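Long-range contacts in peptidoglycan D,D-transpeptidase MrdA (Pseudomonas aeruginosa, PDB 7KIS), which probably cross-links the peptidoglycan of the cell wall as a penicillin-binding serine D,D-transpeptidase, captured here with the inhibitor WCK 5153: residues 468-473 and 506-510; 577-581 and 602-607; 414-418 and 475-481. All blocks are in the same frame, centred on the assembly; numbering follows the deposited sequence.

Contact 1: residues 468-473 and 506-510; sequences LLANKG and WDRVD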
loop_
_atom_site.group_PDB
_atom_site.type_symbol
_atom_site.label_atom_id
_atom_site.label_comp_id
_atom_site.label_asym_id
_atom_site.label_seq_id
_atom_site.Cartn_x
_atom_site.Cartn_y
_atom_site.Cartn_z
ATOM N N LEU A 468 -3.309 -5.936 -8.282
ATOM C CA LEU A 468 -4.506 -6.442 -8.945
ATOM C C LEU A 468 -4.406 -6.305 -10.458
ATOM O O LEU A 468 -4.777 -7.226 -11.196
ATOM C CB LEU A 468 -5.734 -5.700 -8.422
ATOM C CG LEU A 468 -6.998 -6.510 -8.141
ATOM C CD1 LEU A 468 -6.659 -7.880 -7.577
ATOM C CD2 LEU A 468 -7.885 -5.735 -7.184
ATOM N N LEU A 469 -3.908 -5.166 -10.941
ATOM C CA LEU A 469 -3.700 -5.002 -12.374
ATOM C C LEU A 469 -2.633 -5.956 -12.893
ATOM O O LEU A 469 -2.690 -6.383 -14.052
ATOM C CB LEU A 469 -3.321 -3.555 -12.687
ATOM C CG LEU A 469 -4.423 -2.524 -12.442
ATOM C CD1 LEU A 469 -3.848 -1.116 -12.374
ATOM C CD2 LEU A 469 -5.489 -2.622 -13.520
ATOM N N ALA A 470 -1.651 -6.292 -12.054
ATOM C CA ALA A 470 -0.643 -7.272 -12.438
ATOM C C ALA A 470 -1.193 -8.693 -12.416
ATOM O O ALA A 470 -0.770 -9.532 -13.218
ATOM C CB ALA A 470 0.568 -7.158 -11.514
ATOM N N ASN A 471 -2.135 -8.978 -11.518
ATOM C CA ASN A 471 -2.652 -10.326 -11.309
ATOM C C ASN A 471 -3.829 -10.673 -12.210
ATOM O O ASN A 471 -4.398 -11.761 -12.060
ATOM C CB ASN A 471 -3.061 -10.508 -9.846
ATOM C CG ASN A 471 -2.555 -11.808 -9.259
ATOM O OD1 ASN A 471 -1.737 -12.498 -9.868
ATOM N ND2 ASN A 471 -3.040 -12.150 -8.072
ATOM N N LYS A 472 -4.213 -9.781 -13.124
ATOM C CA LYS A 472 -5.355 -9.987 -14.018
ATOM C C LYS A 472 -6.657 -10.208 -13.252
ATOM O O LYS A 472 -7.545 -10.930 -13.712
ATOM C CB LYS A 472 -5.109 -11.156 -14.978
ATOM C CG LYS A 472 -3.818 -11.062 -15.772
ATOM C CD LYS A 472 -3.783 -9.806 -16.619
ATOM C CE LYS A 472 -2.597 -9.822 -17.566
ATOM N NZ LYS A 472 -2.593 -11.039 -18.426
ATOM N N GLY A 473 -6.784 -9.591 -12.080
ATOM C CA GLY A 473 -8.031 -9.591 -11.347
ATOM C C GLY A 473 -8.186 -10.657 -10.285
ATOM O O GLY A 473 -9.236 -10.700 -9.630
ATOM N N TRP A 506 -7.536 -6.313 -19.576
ATOM C CA TRP A 506 -6.375 -6.281 -18.691
ATOM C C TRP A 506 -5.108 -5.963 -19.475
ATOM O O TRP A 506 -4.337 -5.072 -19.100
ATOM C CB TRP A 506 -6.233 -7.614 -17.955
ATOM C CG TRP A 506 -7.338 -7.909 -16.982
ATOM C CD1 TRP A 506 -8.342 -8.822 -17.136
ATOM C CD2 TRP A 506 -7.545 -7.300 -15.701
ATOM N NE1 TRP A 506 -9.163 -8.814 -16.034
ATOM C CE2 TRP A 506 -8.696 -7.889 -15.139
ATOM C CE3 TRP A 506 -6.872 -6.312 -14.977
ATOM C CZ2 TRP A 506 -9.187 -7.521 -13.888
ATOM C CZ3 TRP A 506 -7.361 -5.950 -13.734
ATOM C CH2 TRP A 506 -8.507 -6.554 -13.203
ATOM N N ASP A 507 -4.874 -6.692 -20.571
ATOM C CA ASP A 507 -3.657 -6.494 -21.352
ATOM C C ASP A 507 -3.643 -5.137 -22.045
ATOM O O ASP A 507 -2.567 -4.606 -22.341
ATOM C CB ASP A 507 -3.519 -7.606 -22.393
ATOM C CG ASP A 507 -2.987 -8.901 -21.806
ATOM O OD1 ASP A 507 -2.562 -8.899 -20.633
ATOM O OD2 ASP A 507 -2.995 -9.924 -22.524
ATOM N N ARG A 508 -4.817 -4.563 -22.313
ATOM C CA ARG A 508 -4.878 -3.257 -22.962
ATOM C C ARG A 508 -4.578 -2.122 -21.991
ATOM O O ARG A 508 -3.843 -1.189 -22.332
ATOM C CB ARG A 508 -6.243 -3.066 -23.618
ATOM C CG ARG A 508 -6.483 -4.011 -24.781
ATOM C CD ARG A 508 -7.679 -3.589 -25.604
ATOM N NE ARG A 508 -8.867 -4.372 -25.278
ATOM C CZ ARG A 508 -9.304 -5.399 -25.997
ATOM N NH1 ARG A 508 -8.651 -5.772 -27.089
ATOM N NH2 ARG A 508 -10.395 -6.055 -25.626
ATOM N N VAL A 509 -5.142 -2.178 -20.783
ATOM C CA VAL A 509 -4.828 -1.171 -19.774
ATOM C C VAL A 509 -3.383 -1.311 -19.311
ATOM O O VAL A 509 -2.688 -0.311 -19.090
ATOM C CB VAL A 509 -5.819 -1.270 -18.600
ATOM C CG1 VAL A 509 -5.275 -0.561 -17.371
ATOM C CG2 VAL A 509 -7.168 -0.694 -18.998
ATOM N N ASP A 510 -2.901 -2.549 -19.170
ATOM C CA ASP A 510 -1.504 -2.757 -18.804
ATOM C C ASP A 510 -0.568 -2.186 -19.861
ATOM O O ASP A 510 0.463 -1.589 -19.531
ATOM C CB ASP A 510 -1.230 -4.246 -18.590
ATOM C CG ASP A 510 -1.856 -4.779 -17.313
ATOM O OD1 ASP A 510 -2.549 -4.007 -16.617
ATOM O OD2 ASP A 510 -1.655 -5.973 -17.006
#
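The last turn of helix 459-470 and the turn that follows it (Leu468, Leu469, then Lys472 and Gly473) cover one face and part of the edge of Trp506, a helix C-terminus and its exit turn packed on helix 504-518 within the penicillin-binding transpeptidase domain. Leu468 contributes its carbonyl. Its O takes the N-H of Gly473 (3.2 Å) and, weakly, that of Asn471, and the same oxygen approaches CZ3 of Trp506. Leu469 follows, its side chain crossing that of Trp506 at about a right angle: CD2 sits at the indole edge, near the ring plane, 3.8 Å from CZ3 of Trp506, and more distantly faces CG1 of Val509. Leu335 of helix 330-340 touches Leu469, Trp506 and Val509, so a third helix, beginning just beyond the predicted acyl-ester Ser327, joins this apolar cluster. Asp510 flanks Leu469 from the other helix, its OD1 lying 4.0 Å from CB of Leu469. Lys472 is the first residue to leave the helix, with positive phi (59°), and this turn carries the backbone over the indole: C of Lys472 lies 3.6 Å above the plane, over the ring centre. Its side chain runs past Trp506 in the opposite sense, placing CD 3.5 Å from CB of Trp506. Bends at chi2 and chi4 (-59° and 56°) then bring the ammonium to Asp507, where it forms a salt bridge at the exposed side of the contact; the hydrogen bond from Lys472 NZ to Asp507 OD1 (3.1 Å) is weak. Gly473 completes the cover. Its backbone N lies over the same indole face, offset from the centre, and, with no side chain intervening, its CA rests 3.5 Å from CZ2 of Trp506.

Contact 2: residues 577-581 and 602-607; sequences PQIAV and VMDAWL
Ile579, at the start of strand 579-585, fits its branched side chain among Met603, Trp606 and Leu607 on one side of helix 591-607. This is the long helix near the C-terminus packed on the central antiparallel sheet, as in other penicillin-recognising enzymes. Strand 579-581 and helix 602-607 run nearly antiparallel (162°), the axes of these short segments 9.2 Å apart, a spacing bridged by side chains. A classic beta bulge, in which Gln578 and Ile579 both face Ala572 of the adjoining strand, lets two successive side chains start toward the helix; Ala580 then turns away and Val581 returns. The main bump is CG2 of Ile579, which drops between Met603 and Leu607, 3.8 Å from CG of Met603 and 3.7 Å from CD1 of Leu607. Its other branch heads elsewhere: with CG1 trans to the backbone N (chi1 179°), CD1 extends over one face of the Trp606 indole, 4.1 Å from CG of Trp606. CB of Ile579 meets CD1 of that ring at 4.0 Å. Toward the N-terminal end of the helix segment, CG2 of Val581 enters the notch between Val602 and Met603, touching CG of Met603 at 3.7 Å and CG1 of Val602 at 4.1 Å. CG of Met603 is thus a bump touched by both strand residues. Leu255 of helix 253-263 also touches Ala605 and Trp606. No hydrogen bond spans the two segments, so cohesion probably comes mainly from apolar fit, while the strand spends its backbone bonds on neighbouring strands.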
loop_
_atom_site.group_PDB
_atom_site.type_symbol
_atom_site.label_atom_id
_atom_site.label_comp_id
_atom_site.label_asym_id
_atom_site.label_seq_id
_atom_site.Cartn_x
_atom_site.Cartn_y
_atom_site.Cartn_z
ATOM N N PRO A 577 4.537 -10.346 -14.264
ATOM C CA PRO A 577 4.604 -9.534 -13.038
ATOM C C PRO A 577 5.225 -10.281 -11.868
ATOM O O PRO A 577 4.757 -11.351 -11.466
ATOM C CB PRO A 577 3.136 -9.187 -12.770
ATOM C CG PRO A 577 2.466 -9.312 -14.095
ATOM C CD PRO A 577 3.165 -10.442 -14.788
ATOM N N GLN A 578 6.295 -9.701 -11.322
ATOM C CA GLN A 578 6.966 -10.221 -10.141
ATOM C C GLN A 578 7.006 -9.240 -8.979
ATOM O O GLN A 578 7.264 -9.666 -7.849
ATOM C CB GLN A 578 8.404 -10.646 -10.480
ATOM C CG GLN A 578 8.494 -11.920 -11.310
ATOM C CD GLN A 578 8.181 -13.167 -10.503
ATOM O OE1 GLN A 578 8.366 -13.196 -9.285
ATOM N NE2 GLN A 578 7.705 -14.207 -11.179
ATOM N N ILE A 579 6.756 -7.954 -9.217
ATOM C CA ILE A 579 6.807 -6.938 -8.171
ATOM C C ILE A 579 5.754 -5.884 -8.480
ATOM O O ILE A 579 5.540 -5.529 -9.641
ATOM C CB ILE A 579 8.216 -6.307 -8.063
ATOM C CG1 ILE A 579 8.256 -5.220 -6.988
ATOM C CG2 ILE A 579 8.658 -5.717 -9.396
ATOM C CD1 ILE A 579 8.585 -5.731 -5.611
ATOM N N ALA A 580 5.079 -5.402 -7.437
ATOM C CA ALA A 580 4.130 -4.299 -7.542
ATOM C C ALA A 580 4.439 -3.291 -6.447
ATOM O O ALA A 580 4.494 -3.653 -5.268
ATOM C CB ALA A 580 2.685 -4.792 -7.427
ATOM N N VAL A 581 4.639 -2.030 -6.832
ATOM C CA VAL A 581 5.109 -0.992 -5.921
ATOM C C VAL A 581 4.175 0.207 -5.996
ATOM O O VAL A 581 3.721 0.587 -7.081
ATOM C CB VAL A 581 6.559 -0.567 -6.240
ATOM C CG1 VAL A 581 7.078 0.402 -5.189
ATOM C CG2 VAL A 581 7.467 -1.779 -6.333
ATOM N N VAL A 602 13.335 0.717 -6.177
ATOM C CA VAL A 602 12.785 -0.404 -5.420
ATOM C C VAL A 602 12.605 -1.622 -6.317
ATOM O O VAL A 602 12.939 -2.749 -5.931
ATOM C CB VAL A 602 11.461 0.010 -4.749
ATOM C CG1 VAL A 602 10.801 -1.187 -4.085
ATOM C CG2 VAL A 602 11.702 1.124 -3.743
ATOM N N MET A 603 12.076 -1.419 -7.527
ATOM C CA MET A 603 11.913 -2.534 -8.455
ATOM C C MET A 603 13.258 -3.082 -8.918
ATOM O O MET A 603 13.379 -4.287 -9.169
ATOM C CB MET A 603 11.063 -2.106 -9.651
ATOM C CG MET A 603 9.572 -2.002 -9.344
ATOM S SD MET A 603 8.574 -1.521 -10.771
ATOM C CE MET A 603 9.639 -0.302 -11.525
ATOM N N ASP A 604 14.271 -2.221 -9.045
ATOM C CA ASP A 604 15.593 -2.683 -9.459
ATOM C C ASP A 604 16.184 -3.637 -8.430
ATOM O O ASP A 604 16.719 -4.696 -8.780
ATOM C CB ASP A 604 16.528 -1.492 -9.676
ATOM C CG ASP A 604 16.643 -1.095 -11.135
ATOM O OD1 ASP A 604 15.914 -1.669 -11.971
ATOM O OD2 ASP A 604 17.464 -0.207 -11.445
ATOM N N ALA A 605 16.096 -3.274 -7.147
ATOM C CA ALA A 605 16.701 -4.085 -6.096
ATOM C C ALA A 605 16.097 -5.482 -6.035
ATOM O O ALA A 605 16.768 -6.428 -5.606
ATOM C CB ALA A 605 16.556 -3.383 -4.746
ATOM N N TRP A 606 14.840 -5.634 -6.450
ATOM C CA TRP A 606 14.180 -6.934 -6.420
ATOM C C TRP A 606 14.439 -7.762 -7.672
ATOM O O TRP A 606 14.459 -8.995 -7.592
ATOM C CB TRP A 606 12.671 -6.754 -6.231
ATOM C CG TRP A 606 11.934 -8.035 -5.980
ATOM C CD1 TRP A 606 11.147 -8.716 -6.863
ATOM C CD2 TRP A 606 11.915 -8.791 -4.763
ATOM N NE1 TRP A 606 10.641 -9.848 -6.273
ATOM C CE2 TRP A 606 11.097 -9.917 -4.982
ATOM C CE3 TRP A 606 12.510 -8.625 -3.508
ATOM C CZ2 TRP A 606 10.860 -10.873 -3.996
ATOM C CZ3 TRP A 606 12.273 -9.575 -2.530
ATOM C CH2 TRP A 606 11.455 -10.683 -2.779
ATOM N N LEU A 607 14.641 -7.118 -8.823
ATOM C CA LEU A 607 14.749 -7.828 -10.093
ATOM C C LEU A 607 16.172 -7.927 -10.617
ATOM O O LEU A 607 16.485 -8.872 -11.348
ATOM C CB LEU A 607 13.893 -7.143 -11.163
ATOM C CG LEU A 607 12.444 -7.587 -11.371
ATOM C CD1 LEU A 607 11.696 -7.702 -10.055
ATOM C CD2 LEU A 607 11.734 -6.619 -12.303
#

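Contact 3: residues 414-418 and 475-481; sequences VALDM and WIRPHLA
Asp417 OD2 is gripped by the backbone N of Ala481 at 3.1 Å and by the hydroxyl of Tyr211, while Asp417 OD1 takes the N-H of Leu480 at 2.8 Å. One carboxylate thus clasps two successive peptide N-H groups, joining two loops of the transpeptidase domain where the second leads into strand 481-484. The Leu480 donor reaches OD1 on the syn side, close to the carboxylate plane; that of Ala481 comes from above it, 41° out of plane. A chi1 of 45° wedges the Asp417 carboxylate between its own backbone N and carbonyl carbon, turned toward the other loop. One backbone bond runs from Leu416 N to Pro478 O at 2.7 Å, 158° at the hydrogen, the donor nearly in line with the Pro478 carbonyl. Around it, CB of Leu416 packs on CB of His479 (3.9 Å). Met418 and Leu480 cross at about a right angle, CG of Met418 lying 3.7 Å from CD1 of Leu480, beside Val280 of the central sheet. Arg477 passes its extended methylene chain alongside the carbonyl of Val414. Beyond it Trp475, its NE1 bonded to Arg407 O, presents its ring edge to Val414, CH2 meeting CG1 of Val414 at 3.9 Å.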
loop_
_atom_site.group_PDB
_atom_site.type_symbol
_atom_site.label_atom_id
_atom_site.label_comp_id
_atom_site.label_asym_id
_atom_site.label_seq_id
_atom_site.Cartn_x
_atom_site.Cartn_y
_atom_site.Cartn_z
ATOM N N VAL A 414 -7.729 -3.570 2.951
ATOM C CA VAL A 414 -7.403 -4.603 1.982
ATOM C C VAL A 414 -6.591 -5.731 2.607
ATOM O O VAL A 414 -6.827 -6.904 2.313
ATOM C CB VAL A 414 -6.666 -4.008 0.761
ATOM C CG1 VAL A 414 -7.648 -3.308 -0.156
ATOM C CG2 VAL A 414 -5.576 -3.052 1.209
ATOM N N ALA A 415 -5.630 -5.396 3.465
ATOM C CA ALA A 415 -4.650 -6.367 3.924
ATOM C C ALA A 415 -5.283 -7.379 4.875
ATOM O O ALA A 415 -6.367 -7.168 5.427
ATOM C CB ALA A 415 -3.480 -5.664 4.610
ATOM N N LEU A 416 -4.576 -8.492 5.069
ATOM C CA LEU A 416 -5.032 -9.553 5.957
ATOM C C LEU A 416 -4.649 -9.303 7.411
ATOM O O LEU A 416 -5.475 -9.510 8.307
ATOM C CB LEU A 416 -4.473 -10.903 5.497
ATOM C CG LEU A 416 -4.774 -12.105 6.396
ATOM C CD1 LEU A 416 -6.277 -12.293 6.565
ATOM C CD2 LEU A 416 -4.137 -13.365 5.839
ATOM N N ASP A 417 -3.420 -8.853 7.669
ATOM C CA ASP A 417 -2.888 -8.777 9.027
ATOM C C ASP A 417 -2.132 -7.465 9.256
ATOM O O ASP A 417 -0.947 -7.441 9.572
ATOM C CB ASP A 417 -1.982 -9.975 9.308
ATOM C CG ASP A 417 -1.015 -10.254 8.170
ATOM O OD1 ASP A 417 -0.748 -9.332 7.373
ATOM O OD2 ASP A 417 -0.524 -11.398 8.073
ATOM N N MET A 418 -2.830 -6.344 9.096
ATOM C CA MET A 418 -2.258 -5.026 9.348
ATOM C C MET A 418 -3.110 -4.306 10.384
ATOM O O MET A 418 -4.290 -4.032 10.140
ATOM C CB MET A 418 -2.162 -4.216 8.057
ATOM C CG MET A 418 -1.039 -4.677 7.142
ATOM S SD MET A 418 -0.797 -3.621 5.703
ATOM C CE MET A 418 0.449 -4.544 4.808
ATOM N N TRP A 475 -8.006 -11.923 -6.795
ATOM C CA TRP A 475 -7.980 -11.178 -5.544
ATOM C C TRP A 475 -7.294 -12.024 -4.480
ATOM O O TRP A 475 -7.819 -13.060 -4.062
ATOM C CB TRP A 475 -9.395 -10.802 -5.114
ATOM C CG TRP A 475 -9.652 -9.330 -5.112
ATOM C CD1 TRP A 475 -10.423 -8.631 -5.994
ATOM C CD2 TRP A 475 -9.143 -8.370 -4.178
ATOM N NE1 TRP A 475 -10.425 -7.298 -5.670
ATOM C CE2 TRP A 475 -9.646 -7.111 -4.558
ATOM C CE3 TRP A 475 -8.309 -8.454 -3.058
ATOM C CZ2 TRP A 475 -9.343 -5.944 -3.860
ATOM C CZ3 TRP A 475 -8.009 -7.294 -2.367
ATOM C CH2 TRP A 475 -8.525 -6.056 -2.770
ATOM N N ILE A 476 -6.120 -11.577 -4.041
ATOM C CA ILE A 476 -5.432 -12.143 -2.888
ATOM C C ILE A 476 -4.995 -10.984 -2.007
ATOM O O ILE A 476 -4.262 -10.097 -2.462
ATOM C CB ILE A 476 -4.219 -12.996 -3.294
ATOM C CG1 ILE A 476 -4.624 -14.069 -4.308
ATOM C CG2 ILE A 476 -3.576 -13.627 -2.067
ATOM C CD1 ILE A 476 -3.468 -14.614 -5.114
ATOM N N ARG A 477 -5.438 -10.994 -0.756
ATOM C CA ARG A 477 -5.190 -9.868 0.130
ATOM C C ARG A 477 -3.710 -9.798 0.500
ATOM O O ARG A 477 -3.067 -10.836 0.686
ATOM C CB ARG A 477 -6.043 -9.986 1.392
ATOM C CG ARG A 477 -7.536 -9.991 1.114
ATOM C CD ARG A 477 -8.343 -9.707 2.367
ATOM N NE ARG A 477 -9.695 -9.260 2.043
ATOM C CZ ARG A 477 -10.579 -8.840 2.941
ATOM N NH1 ARG A 477 -10.259 -8.810 4.228
ATOM N NH2 ARG A 477 -11.786 -8.452 2.553
ATOM N N PRO A 478 -3.143 -8.599 0.606
ATOM C CA PRO A 478 -1.767 -8.483 1.097
ATOM C C PRO A 478 -1.673 -8.981 2.530
ATOM O O PRO A 478 -2.630 -8.902 3.303
ATOM C CB PRO A 478 -1.474 -6.980 1.006
ATOM C CG PRO A 478 -2.521 -6.425 0.090
ATOM C CD PRO A 478 -3.726 -7.289 0.273
ATOM N N HIS A 479 -0.501 -9.501 2.882
ATOM C CA HIS A 479 -0.297 -10.022 4.224
ATOM C C HIS A 479 1.185 -9.974 4.556
ATOM O O HIS A 479 2.027 -10.297 3.714
ATOM C CB HIS A 479 -0.832 -11.456 4.358
ATOM C CG HIS A 479 -0.350 -12.387 3.289
ATOM N ND1 HIS A 479 0.550 -13.401 3.538
ATOM C CD2 HIS A 479 -0.651 -12.466 1.971
ATOM C CE1 HIS A 479 0.788 -14.061 2.418
ATOM N NE2 HIS A 479 0.072 -13.513 1.452
ATOM N N LEU A 480 1.491 -9.572 5.789
ATOM C CA LEU A 480 2.872 -9.560 6.255
ATOM C C LEU A 480 3.309 -10.950 6.700
ATOM O O LEU A 480 4.341 -11.460 6.250
ATOM C CB LEU A 480 3.031 -8.553 7.395
ATOM C CG LEU A 480 2.736 -7.095 7.042
ATOM C CD1 LEU A 480 2.111 -6.363 8.218
ATOM C CD2 LEU A 480 4.004 -6.398 6.590
ATOM N N ALA A 481 2.540 -11.568 7.594
ATOM C CA ALA A 481 2.851 -12.900 8.095
ATOM C C ALA A 481 2.838 -13.929 6.974
ATOM O O ALA A 481 1.769 -14.309 6.485
ATOM C CB ALA A 481 1.864 -13.302 9.190
#

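In the fold
All three contacts are largely buried within the transpeptidase domain, but only contact 1 has fully exposed touching residues, Lys472 and Asp507. Contact 1 packs a helix end and its exit turn on a second helix through an indole, contact 2 lays helix 591-607 on the central sheet by mainly apolar packing, with no hydrogen bond across, and contact 3 ties two irregular loops through backbone N-H groups bonded to the Asp417 carboxylate and to one carbonyl, along with apolar packing. Contacts 1 and 3 use successive pieces of the chain leaving helix 459-470, and Leu468 packs on Trp475. Contact 1 also touches contact 2 where Ala470 meets Pro577. Contacts 2 and 3 remain apart, about 9 Å between nearest atoms.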